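Local coordinates for protein NRD1 (Saccharomyces cerevisiae, PDB 3CLJ) that binds the phosphorylated C-terminal domain of RNA polymerase II as part of the Nrd1-Nab3-Sen1 transcription termination complex, at residues I64-G69 / L124-R129. Numbering follows the deposited sequence.
Sequences IIDSIG and LDIWDR
Trp127 reaches from one helix to the other and gives its indole N-H to Asp66, with NE1 2.7 Å from OD1. The oxygen lies almost in the ring plane and is met on its anti side, somewhat out of the carboxylate plane; the N-H points at it at 151°. Asp66 swings CG away from its backbone N (chi1 178°), which carries the carboxylate to the indole edge, and Arg70 forms a salt bridge to the same OD1. This is the close part of the contact: CZ2 of Trp127 also comes 4.0 Å from CB of Asp66, buried Ile65 sets CG2 4.3 Å from Trp127 CH2, and Leu105, Ile101 and the edge-to-face ring of Phe133 pack on the indole. Contacts thin out at partly exposed Ile126, which touches only through CG2, 4.2 Å from Asp66 OD1. A leucine in place of Trp127 would probably leave Asp66 with Arg70 but no indole donor, and open a gap beside Ile65. Between segments 64-69 and 124-129, their axes 11.6 Å apart at closest and 17° from parallel, Trp127 does most of the bridging, within the all-helical right-handed superhelix of the CTD-interacting domain.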
loop_
_atom_site.group_PDB
_atom_site.type_symbol
_atom_site.label_atom_id
_atom_site.label_comp_id
_atom_site.label_asym_id
_atom_site.label_seq_id
_atom_site.Cartn_x
_atom_site.Cartn_y
_atom_site.Cartn_z
ATOM N N ILE A 64 -1.325 2.271 3.819
ATOM C CA ILE A 64 -2.633 1.968 3.252
ATOM C C ILE A 64 -2.569 0.663 2.423
ATOM O O ILE A 64 -3.430 -0.223 2.546
ATOM C CB ILE A 64 -3.162 3.133 2.355
ATOM C CG1 ILE A 64 -3.646 4.329 3.189
ATOM C CG2 ILE A 64 -4.379 2.672 1.504
ATOM C CD1 ILE A 64 -3.771 5.694 2.341
ATOM N N ILE A 65 -1.542 0.549 1.582
ATOM C CA ILE A 65 -1.244 -0.687 0.840
ATOM C C ILE A 65 -0.920 -1.917 1.716
ATOM O O ILE A 65 -1.328 -3.060 1.391
ATOM C CB ILE A 65 -0.118 -0.407 -0.247
ATOM C CG1 ILE A 65 -0.675 0.518 -1.324
ATOM C CG2 ILE A 65 0.495 -1.736 -0.805
ATOM C CD1 ILE A 65 0.417 1.252 -2.144
ATOM N N ASP A 66 -0.157 -1.715 2.797
ATOM C CA ASP A 66 0.073 -2.748 3.776
ATOM C C ASP A 66 -1.210 -3.291 4.346
ATOM O O ASP A 66 -1.373 -4.480 4.488
ATOM C CB ASP A 66 0.938 -2.208 4.963
ATOM C CG ASP A 66 1.162 -3.240 6.024
ATOM O OD1 ASP A 66 1.759 -4.300 5.735
ATOM O OD2 ASP A 66 0.738 -3.043 7.183
ATOM N N SER A 67 -2.085 -2.394 4.751
ATOM C CA SER A 67 -3.304 -2.789 5.436
ATOM C C SER A 67 -4.264 -3.567 4.502
ATOM O O SER A 67 -4.733 -4.644 4.844
ATOM C CB SER A 67 -4.008 -1.541 5.981
ATOM O OG SER A 67 -5.113 -1.928 6.782
ATOM N N ILE A 68 -4.535 -3.001 3.336
ATOM C CA ILE A 68 -5.408 -3.608 2.383
ATOM C C ILE A 68 -4.709 -4.850 1.778
ATOM O O ILE A 68 -5.304 -5.939 1.691
ATOM C CB ILE A 68 -5.854 -2.558 1.316
ATOM C CG1 ILE A 68 -6.879 -1.597 1.944
ATOM C CG2 ILE A 68 -6.439 -3.273 0.028
ATOM C CD1 ILE A 68 -7.256 -0.375 0.997
ATOM N N GLY A 69 -3.434 -4.707 1.425
ATOM C CA GLY A 69 -2.711 -5.835 0.911
ATOM C C GLY A 69 -2.665 -7.056 1.784
ATOM O O GLY A 69 -2.857 -8.182 1.271
ATOM N N LEU A 124 8.956 -3.335 4.916
ATOM C CA LEU A 124 9.553 -4.390 4.051
ATOM C C LEU A 124 9.792 -5.696 4.796
ATOM O O LEU A 124 9.626 -6.803 4.234
ATOM C CB LEU A 124 10.875 -3.907 3.382
ATOM C CG LEU A 124 10.560 -2.842 2.304
ATOM C CD1 LEU A 124 11.811 -2.143 1.757
ATOM C CD2 LEU A 124 9.721 -3.510 1.143
ATOM N N ASP A 125 10.203 -5.587 6.062
ATOM C CA ASP A 125 10.479 -6.790 6.863
ATOM C C ASP A 125 9.217 -7.573 7.206
ATOM O O ASP A 125 9.182 -8.808 7.135
ATOM C CB ASP A 125 11.274 -6.424 8.121
ATOM C CG ASP A 125 12.727 -6.071 7.800
ATOM O OD1 ASP A 125 13.169 -6.379 6.663
ATOM O OD2 ASP A 125 13.436 -5.497 8.674
ATOM N N ILE A 126 8.168 -6.843 7.556
ATOM C CA ILE A 126 6.822 -7.410 7.732
ATOM C C ILE A 126 6.296 -8.010 6.415
ATOM O O ILE A 126 5.790 -9.131 6.419
ATOM C CB ILE A 126 5.875 -6.315 8.322
ATOM C CG1 ILE A 126 6.191 -6.090 9.817
ATOM C CG2 ILE A 126 4.384 -6.603 8.079
ATOM C CD1 ILE A 126 5.938 -4.655 10.152
ATOM N N TRP A 127 6.451 -7.321 5.288
ATOM C CA TRP A 127 6.035 -7.915 3.999
ATOM C C TRP A 127 6.759 -9.233 3.717
ATOM O O TRP A 127 6.161 -10.224 3.278
ATOM C CB TRP A 127 6.268 -6.896 2.870
ATOM C CG TRP A 127 5.298 -5.734 2.994
ATOM C CD1 TRP A 127 4.277 -5.615 3.948
ATOM C CD2 TRP A 127 5.214 -4.553 2.185
ATOM N NE1 TRP A 127 3.576 -4.472 3.755
ATOM C CE2 TRP A 127 4.100 -3.795 2.673
ATOM C CE3 TRP A 127 5.916 -4.080 1.067
ATOM C CZ2 TRP A 127 3.689 -2.614 2.087
ATOM C CZ3 TRP A 127 5.521 -2.885 0.508
ATOM C CH2 TRP A 127 4.418 -2.156 1.017
ATOM N N ASP A 128 8.067 -9.219 3.954
ATOM C CA ASP A 128 8.927 -10.396 3.818
ATOM C C ASP A 128 8.419 -11.524 4.726
ATOM O O ASP A 128 8.203 -12.648 4.284
ATOM C CB ASP A 128 10.374 -10.003 4.190
ATOM C CG ASP A 128 11.376 -11.122 3.970
ATOM O OD1 ASP A 128 11.763 -11.394 2.799
ATOM O OD2 ASP A 128 11.790 -11.727 4.962
ATOM N N ARG A 129 8.210 -11.240 5.999
ATOM C CA ARG A 129 7.749 -12.333 6.878
ATOM C C ARG A 129 6.336 -12.870 6.543
ATOM O O ARG A 129 6.090 -14.054 6.702
ATOM C CB ARG A 129 7.960 -12.014 8.353
ATOM C CG ARG A 129 9.087 -12.857 8.965
ATOM C CD ARG A 129 10.410 -12.105 9.217
ATOM N NE ARG A 129 10.933 -11.372 8.050
ATOM C CZ ARG A 129 12.082 -10.689 8.038
ATOM N NH1 ARG A 129 12.864 -10.635 9.125
ATOM N NH2 ARG A 129 12.464 -10.067 6.933
#